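PDB 7LPO: cytoplasmic protein, which probably hydrolyses steryl beta-glucosides, releasing glucose from the sterol, as a fungal sterylglucosidase of glycoside hydrolase family 5. Local coordinates for residues 203-217 / 267-279. Residues are numbered along the deposited sequence; the frame is centred on the assembly and turned at random.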
loop_
_atom_site.group_PDB
_atom_site.type_symbol
_atom_site.label_atom_id
_atom_site.label_comp_id
_atom_site.label_asym_id
_atom_site.label_seq_id
_atom_site.Cartn_x
_atom_site.Cartn_y
_atom_site.Cartn_z
ATOM N N TYR A 203 -5.814 11.879 7.983
ATOM C CA TYR A 203 -4.530 12.532 7.714
ATOM C C TYR A 203 -4.611 14.047 7.861
ATOM O O TYR A 203 -3.587 14.694 8.112
ATOM C CB TYR A 203 -4.018 12.207 6.305
ATOM C CG TYR A 203 -3.419 10.829 6.147
ATOM C CD1 TYR A 203 -2.270 10.451 6.851
ATOM C CD2 TYR A 203 -3.989 9.910 5.284
ATOM C CE1 TYR A 203 -1.719 9.185 6.706
ATOM C CE2 TYR A 203 -3.447 8.648 5.124
ATOM C CZ TYR A 203 -2.321 8.280 5.844
ATOM O OH TYR A 203 -1.805 7.007 5.680
ATOM N N THR A 204 -5.798 14.625 7.710
ATOM C CA THR A 204 -5.988 16.067 7.804
ATOM C C THR A 204 -6.884 16.436 8.981
ATOM O O THR A 204 -7.551 17.471 8.957
ATOM C CB THR A 204 -6.554 16.634 6.496
ATOM O OG1 THR A 204 -7.778 15.983 6.144
ATOM C CG2 THR A 204 -5.558 16.439 5.346
ATOM N N HIS A 205 -6.903 15.604 10.016
ATOM C CA HIS A 205 -7.440 15.988 11.311
ATOM C C HIS A 205 -6.299 16.092 12.318
ATOM O O HIS A 205 -5.165 15.684 12.056
ATOM C CB HIS A 205 -8.496 14.995 11.782
ATOM C CG HIS A 205 -9.826 15.159 11.114
ATOM N ND1 HIS A 205 -10.008 14.943 9.768
ATOM C CD2 HIS A 205 -11.042 15.500 11.606
ATOM C CE1 HIS A 205 -11.278 15.132 9.456
ATOM N NE2 HIS A 205 -11.927 15.471 10.554
ATOM N N LEU A 206 -6.629 16.605 13.500
ATOM C CA LEU A 206 -5.616 17.174 14.390
ATOM C C LEU A 206 -4.606 16.139 14.882
ATOM O O LEU A 206 -3.414 16.442 15.022
ATOM C CB LEU A 206 -6.307 17.852 15.573
ATOM C CG LEU A 206 -5.397 18.385 16.685
ATOM C CD1 LEU A 206 -4.408 19.366 16.095
ATOM C CD2 LEU A 206 -6.184 19.048 17.816
ATOM N N ALA A 207 -5.049 14.920 15.175
ATOM C CA ALA A 207 -4.114 13.952 15.741
ATOM C C ALA A 207 -3.019 13.607 14.738
ATOM O O ALA A 207 -1.823 13.687 15.049
ATOM C CB ALA A 207 -4.856 12.695 16.196
ATOM N N ASN A 208 -3.412 13.186 13.534
ATOM C CA ASN A 208 -2.426 12.897 12.499
ATOM C C ASN A 208 -1.628 14.144 12.135
ATOM O O ASN A 208 -0.432 14.058 11.830
ATOM C CB ASN A 208 -3.112 12.344 11.248
ATOM C CG ASN A 208 -3.200 10.835 11.245
ATOM O OD1 ASN A 208 -2.415 10.161 10.579
ATOM N ND2 ASN A 208 -4.170 10.291 11.986
ATOM N N GLN A 209 -2.291 15.309 12.101
ATOM C CA GLN A 209 -1.588 16.535 11.733
ATOM C C GLN A 209 -0.474 16.826 12.727
ATOM O O GLN A 209 0.605 17.295 12.351
ATOM C CB GLN A 209 -2.568 17.709 11.663
ATOM C CG GLN A 209 -3.382 17.752 10.390
ATOM C CD GLN A 209 -4.553 18.712 10.473
ATOM O OE1 GLN A 209 -5.189 18.863 11.525
ATOM N NE2 GLN A 209 -4.848 19.368 9.358
ATOM N N THR A 210 -0.708 16.528 14.002
ATOM C CA THR A 210 0.321 16.728 15.012
ATOM C C THR A 210 1.370 15.633 14.937
ATOM O O THR A 210 2.571 15.915 14.856
ATOM C CB THR A 210 -0.311 16.762 16.405
ATOM O OG1 THR A 210 -1.219 17.861 16.477
ATOM C CG2 THR A 210 0.758 16.913 17.485
ATOM N N ILE A 211 0.925 14.375 14.944
ATOM C CA ILE A 211 1.842 13.261 15.138
ATOM C C ILE A 211 2.822 13.168 13.981
ATOM O O ILE A 211 4.017 12.933 14.188
ATOM C CB ILE A 211 1.056 11.951 15.325
ATOM C CG1 ILE A 211 0.344 11.960 16.675
ATOM C CG2 ILE A 211 1.992 10.748 15.244
ATOM C CD1 ILE A 211 -0.749 10.903 16.808
ATOM N N TRP A 212 2.333 13.341 12.747
ATOM C CA TRP A 212 3.217 13.265 11.592
ATOM C C TRP A 212 4.195 14.433 11.551
ATOM O O TRP A 212 5.325 14.267 11.088
ATOM C CB TRP A 212 2.389 13.211 10.311
ATOM C CG TRP A 212 1.766 11.888 10.055
ATOM C CD1 TRP A 212 0.439 11.604 10.047
ATOM C CD2 TRP A 212 2.448 10.655 9.780
ATOM N NE1 TRP A 212 0.246 10.268 9.771
ATOM C CE2 TRP A 212 1.463 9.664 9.607
ATOM C CE3 TRP A 212 3.796 10.295 9.660
ATOM C CZ2 TRP A 212 1.776 8.338 9.312
ATOM C CZ3 TRP A 212 4.106 8.979 9.365
ATOM C CH2 TRP A 212 3.098 8.014 9.197
ATOM N N THR A 213 3.787 15.615 12.020
ATOM C CA THR A 213 4.723 16.734 12.106
ATOM C C THR A 213 5.829 16.431 13.116
ATOM O O THR A 213 7.004 16.741 12.877
ATOM C CB THR A 213 3.970 18.012 12.484
ATOM O OG1 THR A 213 2.950 18.294 11.520
ATOM C CG2 THR A 213 4.897 19.211 12.546
ATOM N N PHE A 214 5.462 15.820 14.250
ATOM C CA PHE A 214 6.449 15.318 15.201
ATOM C C PHE A 214 7.396 14.332 14.524
ATOM O O PHE A 214 8.620 14.498 14.553
ATOM C CB PHE A 214 5.737 14.640 16.388
ATOM C CG PHE A 214 5.098 15.587 17.381
ATOM C CD1 PHE A 214 5.314 16.951 17.337
ATOM C CD2 PHE A 214 4.287 15.086 18.394
ATOM C CE1 PHE A 214 4.739 17.801 18.290
ATOM C CE2 PHE A 214 3.699 15.934 19.340
ATOM C CZ PHE A 214 3.924 17.286 19.286
ATOM N N PHE A 215 6.832 13.296 13.892
ATOM C CA PHE A 215 7.632 12.193 13.361
ATOM C C PHE A 215 8.709 12.676 12.395
ATOM O O PHE A 215 9.871 12.266 12.492
ATOM C CB PHE A 215 6.711 11.183 12.670
ATOM C CG PHE A 215 7.394 9.900 12.260
ATOM C CD1 PHE A 215 7.613 8.885 13.185
ATOM C CD2 PHE A 215 7.799 9.699 10.946
ATOM C CE1 PHE A 215 8.219 7.707 12.819
ATOM C CE2 PHE A 215 8.412 8.511 10.576
ATOM C CZ PHE A 215 8.617 7.511 11.527
ATOM N N PHE A 216 8.337 13.515 11.433
ATOM C CA PHE A 216 9.237 13.886 10.353
ATOM C C PHE A 216 9.968 15.191 10.596
ATOM O O PHE A 216 11.005 15.414 9.967
ATOM C CB PHE A 216 8.477 14.022 9.028
ATOM C CG PHE A 216 8.135 12.724 8.391
ATOM C CD1 PHE A 216 9.123 11.840 8.012
ATOM C CD2 PHE A 216 6.820 12.381 8.175
ATOM C CE1 PHE A 216 8.809 10.644 7.431
ATOM C CE2 PHE A 216 6.498 11.180 7.584
ATOM C CZ PHE A 216 7.492 10.313 7.207
ATOM N N ALA A 217 9.455 16.065 11.474
ATOM C CA ALA A 217 10.028 17.402 11.576
ATOM C C ALA A 217 9.869 18.026 12.956
ATOM O O ALA A 217 9.884 19.259 13.062
ATOM C CB ALA A 217 9.375 18.323 10.517
ATOM N N ASP A 267 10.309 -2.464 1.583
ATOM C CA ASP A 267 9.621 -1.212 1.319
ATOM C C ASP A 267 9.911 -0.223 2.445
ATOM O O ASP A 267 10.251 -0.606 3.569
ATOM C CB ASP A 267 8.113 -1.444 1.206
ATOM C CG ASP A 267 7.446 -0.570 0.135
ATOM O OD1 ASP A 267 8.034 0.444 -0.301
ATOM O OD2 ASP A 267 6.310 -0.908 -0.267
ATOM N N SER A 268 9.785 1.064 2.133
ATOM C CA SER A 268 9.871 2.080 3.171
ATOM C C SER A 268 8.500 2.251 3.830
ATOM O O SER A 268 7.511 1.629 3.438
ATOM C CB SER A 268 10.413 3.389 2.601
ATOM O OG SER A 268 9.630 3.869 1.540
ATOM N N ILE A 269 8.446 3.083 4.870
ATOM C CA ILE A 269 7.225 3.228 5.645
ATOM C C ILE A 269 6.060 3.524 4.723
ATOM O O ILE A 269 6.128 4.412 3.869
ATOM C CB ILE A 269 7.398 4.329 6.701
ATOM C CG1 ILE A 269 6.126 4.452 7.537
ATOM C CG2 ILE A 269 7.741 5.651 6.066
ATOM C CD1 ILE A 269 6.339 5.237 8.826
ATOM N N ASN A 270 4.970 2.795 4.919
ATOM C CA ASN A 270 3.842 2.853 3.999
ATOM C C ASN A 270 3.120 4.195 4.081
ATOM O O ASN A 270 2.851 4.699 5.175
ATOM C CB ASN A 270 2.867 1.722 4.311
ATOM C CG ASN A 270 1.711 1.665 3.328
ATOM O OD1 ASN A 270 1.891 1.290 2.174
ATOM N ND2 ASN A 270 0.520 2.044 3.781
ATOM N N GLU A 271 2.820 4.773 2.904
ATOM C CA GLU A 271 1.994 5.970 2.721
ATOM C C GLU A 271 2.126 6.969 3.860
ATOM O O GLU A 271 1.140 7.302 4.529
ATOM C CB GLU A 271 0.532 5.552 2.540
ATOM C CG GLU A 271 0.343 4.683 1.295
ATOM C CD GLU A 271 -1.104 4.461 0.905
ATOM O OE1 GLU A 271 -2.009 4.899 1.657
ATOM O OE2 GLU A 271 -1.326 3.838 -0.165
ATOM N N PRO A 272 3.316 7.511 4.063
ATOM C CA PRO A 272 3.555 8.343 5.248
ATOM C C PRO A 272 2.764 9.641 5.220
ATOM O O PRO A 272 2.624 10.283 4.180
ATOM C CB PRO A 272 5.061 8.611 5.188
ATOM C CG PRO A 272 5.402 8.470 3.734
ATOM C CD PRO A 272 4.511 7.369 3.217
ATOM N N GLY A 273 2.264 10.043 6.387
ATOM C CA GLY A 273 1.563 11.309 6.487
ATOM C C GLY A 273 2.517 12.490 6.498
ATOM O O GLY A 273 3.657 12.402 6.957
ATOM N N GLU A 274 2.032 13.615 5.975
ATOM C CA GLU A 274 2.807 14.848 5.909
ATOM C C GLU A 274 2.500 15.784 7.070
ATOM O O GLU A 274 3.148 16.826 7.201
ATOM C CB GLU A 274 2.545 15.574 4.579
ATOM C CG GLU A 274 2.415 14.639 3.381
ATOM C CD GLU A 274 2.540 15.354 2.026
ATOM O OE1 GLU A 274 2.937 14.691 1.038
ATOM O OE2 GLU A 274 2.238 16.570 1.948
ATOM N N GLY A 275 1.529 15.436 7.908
ATOM C CA GLY A 275 1.120 16.323 8.981
ATOM C C GLY A 275 0.793 17.711 8.481
ATOM O O GLY A 275 0.114 17.894 7.468
ATOM N N LEU A 276 1.282 18.714 9.197
ATOM C CA LEU A 276 1.088 20.099 8.809
ATOM C C LEU A 276 2.247 20.650 7.992
ATOM O O LEU A 276 2.231 21.834 7.641
ATOM C CB LEU A 276 0.879 20.948 10.056
ATOM C CG LEU A 276 -0.452 20.672 10.757
ATOM C CD1 LEU A 276 -0.495 21.349 12.104
ATOM C CD2 LEU A 276 -1.611 21.127 9.875
ATOM N N ILE A 277 3.241 19.819 7.674
ATOM C CA ILE A 277 4.448 20.300 7.018
ATOM C C ILE A 277 4.104 20.805 5.626
ATOM O O ILE A 277 3.496 20.089 4.819
ATOM C CB ILE A 277 5.498 19.186 6.935
ATOM C CG1 ILE A 277 5.952 18.740 8.320
ATOM C CG2 ILE A 277 6.680 19.657 6.129
ATOM C CD1 ILE A 277 6.599 17.364 8.308
ATOM N N GLY A 278 4.513 22.032 5.329
ATOM C CA GLY A 278 4.199 22.642 4.060
ATOM C C GLY A 278 2.869 23.348 4.010
ATOM O O GLY A 278 2.526 23.901 2.961
ATOM N N CYS A 279 2.105 23.352 5.100
ATOM C CA CYS A 279 0.844 24.079 5.096
ATOM C C CYS A 279 1.121 25.549 4.824
ATOM O O CYS A 279 1.945 26.169 5.501
ATOM C CB CYS A 279 0.112 23.923 6.427
ATOM S SG CYS A 279 -1.514 24.748 6.410
HETATM O O HOH W 1 -2.778 5.061 4.273
HETATM O O HOH W 2 -2.479 17.003 6.685
HETATM O O HOH W 3 -0.855 13.844 7.746
#
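Gln209 and Gly275 bring the backbones within 3.9 Å (CA to CA), where the irregular chain 267-279, leaving strand 263-267, runs across the helix that begins at Leu206. Glycine suits two points where the backbone packs directly on the helix. Gly273, with no CB, can lie flat on the Trp212 indole, its CA 3.4 Å from the centroid of the five-membered ring in a CH-pi contact and its N over the same face. NE1 gives a bent hydrogen bond (132°) to Asn208 OD1, one helical turn back, which helps to set the ring's rotation. Gly275, at positive phi in a type II' turn, presses its CA on Gln209 O. Thr213 then relays a bond: with OG1 beside its own backbone N (chi1 -58°), the hydroxyl donates to Gln209 O and accepts a nearly straight bond from Leu276 N (2.9 Å to OG1, 172°). Leu276 CD2 crosses the Gln209 side chain at a slant, touching CG and the amide NE2, while Ile277 CD1 reaches Ala217 CB at 3.7 Å. Pro272 CB meets the edge of the Phe216 ring, 3.6 Å from CZ. Water 1 accepts from Tyr203 OH and donates to Glu271 OE1; that hydroxyl also bonds Val146, and Glu271 OE2 bonds His452 and a bound Tris molecule. A loop following a barrel strand and carrying an Asn270-Glu271 pair into the pocket is characteristic of TIM-barrel family 5 glycosidases, where such a glutamate is probably the acid/base.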